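Local coordinates for teicoplanin pseudoaglycone deacetylases Orf2 (Actinoplanes teichomyceticus, PDB 3DFF), which probably uses a zinc ion to remove the acetyl group from teicoplanin pseudoaglycone, an amide hydrolysis in the biosynthesis of this lipoglycopeptide antibiotic, at residues A[8-13]-A[149-154]; A[184-189]-A[261-266]. One frame throughout, in Å; residues are numbered along the deposited sequence.

Contact 1 of 2, residues A[8-13]-A[149-154]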
ATOM      1  N   THR A   8      12.120 -12.281  15.120  1.00 34.87           N
ATOM      2  CA  THR A   8      11.587 -11.102  14.372  1.00 35.02           C
ATOM      3  C   THR A   8      10.261 -11.457  13.725  1.00 33.76           C
ATOM      4  O   THR A   8      10.175 -12.404  12.937  1.00 33.93           O
ATOM      5  CB  THR A   8      12.554 -10.611  13.288  1.00 35.35           C
ATOM      6  OG1 THR A   8      13.827 -10.343  13.877  1.00 38.06           O
ATOM      7  CG2 THR A   8      12.031  -9.322  12.638  1.00 35.95           C
ATOM      8  N   ARG A   9       9.236 -10.682  14.071  1.00 32.66           N
ATOM      9  CA  ARG A   9       7.900 -10.834  13.517  1.00 31.26           C
ATOM     10  C   ARG A   9       7.552  -9.511  12.811  1.00 29.14           C
ATOM     11  O   ARG A   9       7.314  -8.508  13.460  1.00 28.94           O
ATOM     12  CB  ARG A   9       6.897 -11.153  14.632  1.00 31.46           C
ATOM     13  CG  ARG A   9       7.082 -12.530  15.304  1.00 32.83           C
ATOM     14  CD  ARG A   9       6.104 -12.733  16.469  1.00 33.47           C
ATOM     15  NE  ARG A   9       6.786 -12.782  17.766  1.00 40.83           N
ATOM     16  CZ  ARG A   9       7.138 -11.721  18.496  1.00 42.50           C
ATOM     17  NH1 ARG A   9       6.886 -10.491  18.079  1.00 43.94           N
ATOM     18  NH2 ARG A   9       7.756 -11.889  19.655  1.00 44.02           N
ATOM     19  N   LEU A  10       7.551  -9.533  11.485  1.00 27.32           N
ATOM     20  CA  LEU A  10       7.374  -8.321  10.692  1.00 26.42           C
ATOM     21  C   LEU A  10       5.959  -8.269  10.119  1.00 24.54           C
ATOM     22  O   LEU A  10       5.577  -9.145   9.346  1.00 25.02           O
ATOM     23  CB  LEU A  10       8.407  -8.288   9.564  1.00 26.14           C
ATOM     24  CG  LEU A  10       8.337  -7.138   8.545  1.00 26.84           C
ATOM     25  CD1 LEU A  10       8.528  -5.812   9.217  1.00 27.52           C
ATOM     26  CD2 LEU A  10       9.384  -7.334   7.479  1.00 27.15           C
ATOM     27  N   LEU A  11       5.195  -7.254  10.513  1.00 23.17           N
ATOM     28  CA  LEU A  11       3.850  -7.050   9.959  1.00 21.90           C
ATOM     29  C   LEU A  11       3.894  -5.878   8.988  1.00 20.76           C
ATOM     30  O   LEU A  11       4.139  -4.746   9.414  1.00 20.65           O
ATOM     31  CB  LEU A  11       2.842  -6.743  11.071  1.00 22.24           C
ATOM     32  CG  LEU A  11       1.391  -6.400  10.678  1.00 22.60           C
ATOM     33  CD1 LEU A  11       0.714  -7.571   9.933  1.00 23.56           C
ATOM     34  CD2 LEU A  11       0.598  -5.967  11.905  1.00 23.15           C
ATOM     35  N   ALA A  12       3.669  -6.169   7.708  1.00 19.94           N
ATOM     36  CA  ALA A  12       3.557  -5.125   6.699  1.00 19.35           C
ATOM     37  C   ALA A  12       2.073  -4.835   6.520  1.00 19.33           C
ATOM     38  O   ALA A  12       1.258  -5.757   6.467  1.00 20.23           O
ATOM     39  CB  ALA A  12       4.198  -5.542   5.411  1.00 19.99           C
ATOM     40  N   ILE A  13       1.722  -3.557   6.448  1.00 17.68           N
ATOM     41  CA  ILE A  13       0.315  -3.188   6.259  1.00 17.00           C
ATOM     42  C   ILE A  13       0.163  -2.424   4.952  1.00 16.64           C
ATOM     43  O   ILE A  13       0.571  -1.270   4.848  1.00 16.60           O
ATOM     44  CB  ILE A  13      -0.198  -2.391   7.448  1.00 16.99           C
ATOM     45  CG1 ILE A  13       0.031  -3.185   8.757  1.00 15.64           C
ATOM     46  CG2 ILE A  13      -1.677  -2.024   7.285  1.00 18.64           C
ATOM     47  CD1 ILE A  13      -0.448  -2.494   9.962  1.00 17.33           C
ATOM     48  N   PRO A 149       3.645  -8.415  16.427  1.00 28.26           N
ATOM     49  CA  PRO A 149       4.822  -8.082  15.629  1.00 27.40           C
ATOM     50  C   PRO A 149       5.896  -7.381  16.474  1.00 27.23           C
ATOM     51  O   PRO A 149       5.574  -6.744  17.466  1.00 26.60           O
ATOM     52  CB  PRO A 149       4.262  -7.079  14.619  1.00 27.43           C
ATOM     53  CG  PRO A 149       3.181  -6.382  15.395  1.00 27.29           C
ATOM     54  CD  PRO A 149       2.514  -7.513  16.136  1.00 28.59           C
ATOM     55  N   THR A 150       7.156  -7.518  16.078  1.00 27.10           N
ATOM     56  CA  THR A 150       8.223  -6.720  16.664  1.00 27.21           C
ATOM     57  C   THR A 150       8.454  -5.441  15.875  1.00 26.72           C
ATOM     58  O   THR A 150       9.029  -4.481  16.398  1.00 26.33           O
ATOM     59  CB  THR A 150       9.548  -7.498  16.749  1.00 27.15           C
ATOM     60  OG1 THR A 150       9.837  -8.085  15.481  1.00 27.54           O
ATOM     61  CG2 THR A 150       9.462  -8.587  17.811  1.00 29.23           C
ATOM     62  N   LEU A 151       7.972  -5.433  14.626  1.00 25.46           N
ATOM     63  CA  LEU A 151       8.104  -4.286  13.727  1.00 24.25           C
ATOM     64  C   LEU A 151       6.893  -4.234  12.808  1.00 22.42           C
ATOM     65  O   LEU A 151       6.484  -5.262  12.272  1.00 22.84           O
ATOM     66  CB  LEU A 151       9.355  -4.397  12.852  1.00 23.81           C
ATOM     67  CG  LEU A 151       9.628  -3.239  11.863  1.00 25.31           C
ATOM     68  CD1 LEU A 151       9.754  -1.925  12.588  1.00 26.79           C
ATOM     69  CD2 LEU A 151      10.854  -3.474  10.997  1.00 25.22           C
ATOM     70  N   VAL A 152       6.340  -3.041  12.634  1.00 21.54           N
ATOM     71  CA  VAL A 152       5.293  -2.831  11.626  1.00 20.41           C
ATOM     72  C   VAL A 152       5.821  -1.856  10.569  1.00 19.77           C
ATOM     73  O   VAL A 152       6.417  -0.827  10.914  1.00 19.75           O
ATOM     74  CB  VAL A 152       4.014  -2.243  12.250  1.00 20.56           C
ATOM     75  CG1 VAL A 152       2.974  -1.897  11.168  1.00 21.13           C
ATOM     76  CG2 VAL A 152       3.400  -3.209  13.253  1.00 21.22           C
ATOM     77  N   VAL A 153       5.589  -2.174   9.296  1.00 19.28           N
ATOM     78  CA  VAL A 153       5.912  -1.240   8.206  1.00 18.54           C
ATOM     79  C   VAL A 153       4.658  -0.995   7.379  1.00 18.28           C
ATOM     80  O   VAL A 153       3.952  -1.934   7.038  1.00 17.88           O
ATOM     81  CB  VAL A 153       7.044  -1.734   7.288  1.00 18.89           C
ATOM     82  CG1 VAL A 153       7.532  -0.601   6.381  1.00 19.88           C
ATOM     83  CG2 VAL A 153       8.247  -2.260   8.128  1.00 20.07           C
ATOM     84  N   THR A 154       4.416   0.266   7.056  1.00 17.14           N
ATOM     85  CA  THR A 154       3.252   0.621   6.237  1.00 17.09           C
ATOM     86  C   THR A 154       3.646   1.758   5.302  1.00 16.97           C
ATOM     87  O   THR A 154       4.828   2.095   5.211  1.00 17.34           O
ATOM     88  CB  THR A 154       2.035   0.996   7.096  1.00 17.53           C
ATOM     89  OG1 THR A 154       0.888   1.040   6.232  1.00 16.24           O
ATOM     90  CG2 THR A 154       2.219   2.340   7.792  1.00 17.49           C
TER
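L10 reaches one leucine and one valine at once: its CD1 lies 3.7 Å from L151 CD2 and equally far from V153 CG2. CG stands anti to the backbone N of L10 (chi1 176°), which turns the branched end toward the neighbouring strand. A12 lies on this same face, its methyl adding little bulk. The other face is lined by L11, I13, V152 and T154. L11 and V152 lie side by side and point the same way, while I13 slants across V152 so that its CD1 meets V152 CG1 at 3.7 Å. Helix 126-147 packs on this face through F147, I140 and I144, and helix 162-178 beside T154 and V152; branched aliphatic residues suit a layer between sheet and helix. At the far end, the buried T154 OG1 donates a hydrogen bond to I13 O at 2.7 Å, tilted 20° from the carbonyl plane. Near the start T150 does the reverse: OG1 accepts R9 N at 3.0 Å, and its methyl CG2 meets the R9 guanidinium, whose NH1 approaches to 3.2 Å. Between these ends, L11 N to L151 O (3.0 Å) and I13 N to V153 O (2.8 Å) tie the two backbones together. Strands 9-14 and 151-155 are parallel neighbours at the centre of an alpha/beta sheet, the Rossmann-like core of the PIG-L deacetylase family.

Contact 2 of 2, residues A[184-189]-A[261-266]; sequences LWEDLP and GETTWP
Strands 182-185 and 263-269 run antiparallel here, with L184 and W265 forming a hydrogen-bonded pair and W185 and T264 the non-hydrogen-bonded pair beside it. L184 N donates to W265 O at 2.8 Å, and W265 N returns a bond to L184 O at 2.9 Å. E186 N continues the pattern to T263 O, also 2.9 Å. On the face of W185 and T264, the threonine methyl CG2 packs against the tryptophan's backbone and CB, while T264 OG1 turns to R183. From the other face the W265 indole reaches obliquely across to the start of E186: with CG anti to its own carbonyl carbon (chi1 -62°), its CH2 lies 3.9 Å from E186 CB. The large ring suits this place: its six-membered part packs against the glutamate's aliphatic stem, and T263 CG2 rests 3.8 Å above one face. E186 extends with CG anti to its backbone N, carrying the carboxylate obliquely past T263, where OE1 lies 3.7 Å from T263 CB; carboxylate and indole planes stand 88° apart. OE1 accepts a hydrogen bond from a water at 2.7 Å, the same water accepts T263 N, and OE1 is also bonded to H250 NE2. Apolar packing on the stem and two partners at OE1 would steady the carboxylate beside H250; both residues bind a zinc seen in crystals of this protein, though it is absent from this chain.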
ATOM      1  N   LEU A 184       7.676   3.722   7.819  1.00 19.01           N
ATOM      2  CA  LEU A 184       6.903   3.924   6.591  1.00 18.30           C
ATOM      3  C   LEU A 184       7.802   3.689   5.397  1.00 18.00           C
ATOM      4  O   LEU A 184       8.947   4.137   5.399  1.00 18.90           O
ATOM      5  CB  LEU A 184       6.365   5.343   6.525  1.00 18.25           C
ATOM      6  CG  LEU A 184       5.618   5.852   7.760  1.00 18.55           C
ATOM      7  CD1 LEU A 184       5.068   7.244   7.517  1.00 20.31           C
ATOM      8  CD2 LEU A 184       4.503   4.893   8.176  1.00 16.81           C
ATOM      9  N   TRP A 185       7.281   3.043   4.364  1.00 16.67           N
ATOM     10  CA  TRP A 185       8.054   2.895   3.133  1.00 16.70           C
ATOM     11  C   TRP A 185       7.721   4.014   2.176  1.00 17.21           C
ATOM     12  O   TRP A 185       6.670   4.658   2.270  1.00 16.94           O
ATOM     13  CB  TRP A 185       7.822   1.532   2.466  1.00 16.95           C
ATOM     14  CG  TRP A 185       6.404   1.264   2.042  1.00 16.31           C
ATOM     15  CD1 TRP A 185       5.645   1.989   1.149  1.00 17.05           C
ATOM     16  CD2 TRP A 185       5.575   0.184   2.482  1.00 17.42           C
ATOM     17  NE1 TRP A 185       4.385   1.422   1.021  1.00 16.10           N
ATOM     18  CE2 TRP A 185       4.320   0.320   1.838  1.00 17.78           C
ATOM     19  CE3 TRP A 185       5.761  -0.874   3.376  1.00 18.69           C
ATOM     20  CZ2 TRP A 185       3.267  -0.600   2.043  1.00 18.59           C
ATOM     21  CZ3 TRP A 185       4.695  -1.776   3.596  1.00 18.59           C
ATOM     22  CH2 TRP A 185       3.486  -1.629   2.920  1.00 16.82           C
ATOM     23  N   GLU A 186       8.623   4.236   1.225  1.00 18.03           N
ATOM     24  CA  GLU A 186       8.387   5.219   0.183  1.00 17.96           C
ATOM     25  C   GLU A 186       7.443   4.610  -0.847  1.00 18.15           C
ATOM     26  O   GLU A 186       7.787   3.596  -1.473  1.00 18.99           O
ATOM     27  CB  GLU A 186       9.740   5.584  -0.444  1.00 18.70           C
ATOM     28  CG  GLU A 186       9.639   6.690  -1.441  1.00 19.60           C
ATOM     29  CD  GLU A 186      10.967   6.981  -2.123  1.00 23.29           C
ATOM     30  OE1 GLU A 186      11.720   6.027  -2.430  1.00 22.63           O
ATOM     31  OE2 GLU A 186      11.252   8.177  -2.351  1.00 23.98           O
ATOM     32  N   ASP A 187       6.245   5.191  -1.011  1.00 17.14           N
ATOM     33  CA  ASP A 187       5.251   4.596  -1.921  1.00 17.13           C
ATOM     34  C   ASP A 187       5.803   4.573  -3.339  1.00 17.52           C
ATOM     35  O   ASP A 187       6.157   5.623  -3.863  1.00 17.71           O
ATOM     36  CB  ASP A 187       3.917   5.368  -1.929  1.00 17.71           C
ATOM     37  CG  ASP A 187       3.363   5.610  -0.546  1.00 16.46           C
ATOM     38  OD1 ASP A 187       2.222   5.139  -0.299  1.00 16.89           O
ATOM     39  OD2 ASP A 187       4.034   6.271   0.281  1.00 18.19           O
ATOM     40  N   LEU A 188       5.869   3.386  -3.931  1.00 17.06           N
ATOM     41  CA  LEU A 188       6.250   3.240  -5.345  1.00 17.52           C
ATOM     42  C   LEU A 188       5.105   2.689  -6.184  1.00 18.09           C
ATOM     43  O   LEU A 188       4.329   1.851  -5.711  1.00 17.87           O
ATOM     44  CB  LEU A 188       7.481   2.334  -5.483  1.00 17.91           C
ATOM     45  CG  LEU A 188       8.729   2.798  -4.728  1.00 18.84           C
ATOM     46  CD1 LEU A 188       9.814   1.757  -4.831  1.00 20.76           C
ATOM     47  CD2 LEU A 188       9.238   4.120  -5.305  1.00 20.18           C
ATOM     48  N   PRO A 189       4.998   3.130  -7.447  1.00 18.57           N
ATOM     49  CA  PRO A 189       5.920   4.065  -8.117  1.00 19.46           C
ATOM     50  C   PRO A 189       5.638   5.550  -7.868  1.00 20.37           C
ATOM     51  O   PRO A 189       6.328   6.392  -8.431  1.00 20.15           O
ATOM     52  CB  PRO A 189       5.695   3.733  -9.595  1.00 19.27           C
ATOM     53  CG  PRO A 189       4.232   3.399  -9.655  1.00 19.70           C
ATOM     54  CD  PRO A 189       3.935   2.669  -8.353  1.00 19.01           C
ATOM     55  N   GLY A 261      17.648  -0.869  -3.844  1.00 23.95           N
ATOM     56  CA  GLY A 261      17.318  -0.577  -2.471  1.00 22.55           C
ATOM     57  C   GLY A 261      15.953   0.079  -2.359  1.00 21.54           C
ATOM     58  O   GLY A 261      15.369   0.481  -3.365  1.00 20.48           O
ATOM     59  N   GLU A 262      15.470   0.179  -1.127  1.00 22.04           N
ATOM     60  CA  GLU A 262      14.180   0.783  -0.833  1.00 21.94           C
ATOM     61  C   GLU A 262      14.344   1.741   0.328  1.00 21.70           C
ATOM     62  O   GLU A 262      15.055   1.437   1.301  1.00 21.99           O
ATOM     63  CB  GLU A 262      13.159  -0.308  -0.492  1.00 21.88           C
ATOM     64  CG  GLU A 262      12.751  -1.156  -1.692  1.00 21.27           C
ATOM     65  CD  GLU A 262      12.139  -2.507  -1.338  1.00 21.82           C
ATOM     66  OE1 GLU A 262      11.483  -3.088  -2.228  1.00 22.68           O
ATOM     67  OE2 GLU A 262      12.350  -3.004  -0.203  1.00 23.45           O
ATOM     68  N   THR A 263      13.697   2.903   0.214  1.00 21.85           N
ATOM     69  CA  THR A 263      13.734   3.937   1.241  1.00 21.99           C
ATOM     70  C   THR A 263      12.601   3.751   2.255  1.00 21.86           C
ATOM     71  O   THR A 263      11.434   3.609   1.863  1.00 21.79           O
ATOM     72  CB  THR A 263      13.669   5.328   0.585  1.00 22.82           C
ATOM     73  OG1 THR A 263      14.812   5.483  -0.278  1.00 24.30           O
ATOM     74  CG2 THR A 263      13.676   6.444   1.612  1.00 22.38           C
ATOM     75  N   THR A 264      12.962   3.759   3.539  1.00 21.50           N
ATOM     76  CA  THR A 264      11.998   3.724   4.636  1.00 21.62           C
ATOM     77  C   THR A 264      12.371   4.749   5.720  1.00 21.83           C
ATOM     78  O   THR A 264      13.534   5.145   5.832  1.00 22.14           O
ATOM     79  CB  THR A 264      11.892   2.308   5.280  1.00 21.95           C
ATOM     80  OG1 THR A 264      13.152   1.927   5.874  1.00 22.36           O
ATOM     81  CG2 THR A 264      11.461   1.255   4.265  1.00 23.31           C
ATOM     82  N   TRP A 265      11.392   5.183   6.512  1.00 20.82           N
ATOM     83  CA  TRP A 265      11.650   6.119   7.596  1.00 21.52           C
ATOM     84  C   TRP A 265      11.045   5.569   8.865  1.00 21.74           C
ATOM     85  O   TRP A 265       9.928   5.034   8.828  1.00 21.22           O
ATOM     86  CB  TRP A 265      10.981   7.460   7.347  1.00 21.59           C
ATOM     87  CG  TRP A 265      11.432   8.197   6.146  1.00 22.03           C
ATOM     88  CD1 TRP A 265      12.437   9.119   6.074  1.00 23.33           C
ATOM     89  CD2 TRP A 265      10.868   8.108   4.832  1.00 22.15           C
ATOM     90  NE1 TRP A 265      12.538   9.605   4.790  1.00 23.00           N
ATOM     91  CE2 TRP A 265      11.590   9.000   4.008  1.00 22.41           C
ATOM     92  CE3 TRP A 265       9.821   7.363   4.273  1.00 21.78           C
ATOM     93  CZ2 TRP A 265      11.301   9.165   2.648  1.00 22.40           C
ATOM     94  CZ3 TRP A 265       9.526   7.532   2.916  1.00 22.51           C
ATOM     95  CH2 TRP A 265      10.270   8.427   2.123  1.00 23.21           C
ATOM     96  N   PRO A 266      11.741   5.723  10.005  1.00 22.06           N
ATOM     97  CA  PRO A 266      11.068   5.355  11.255  1.00 22.32           C
ATOM     98  C   PRO A 266      10.088   6.458  11.616  1.00 22.29           C
ATOM     99  O   PRO A 266      10.321   7.618  11.270  1.00 22.90           O
ATOM    100  CB  PRO A 266      12.218   5.309  12.261  1.00 22.88           C
ATOM    101  CG  PRO A 266      13.210   6.327  11.726  1.00 22.37           C
ATOM    102  CD  PRO A 266      13.114   6.229  10.225  1.00 22.46           C
TER
HETATM  103  O   HOH W   1      12.125   3.384  -2.210  1.00 20.66           O

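Both contacts are largely buried, though contact 1 comes to the surface at T8 and T150. They belong to one mixed sheet, in which strands 151-155 and 182-185 are neighbours: T154 O meets W185 N at 2.8 Å, a probable hydrogen bond. Contact 1 lies in the parallel part, where mainly aliphatic side chains meet and the polar groups are threonine hydroxyls and an arginine at the strand's start. Contact 2 joins the last parallel strand to an antiparallel one, and adds aromatic rings, a carboxylate and a bridging water. Its 184-189 segment then leads toward the metal: the W185 side chain lies about 8 Å from the zinc ion, and D187 OD1 bonds the zinc ligand H164.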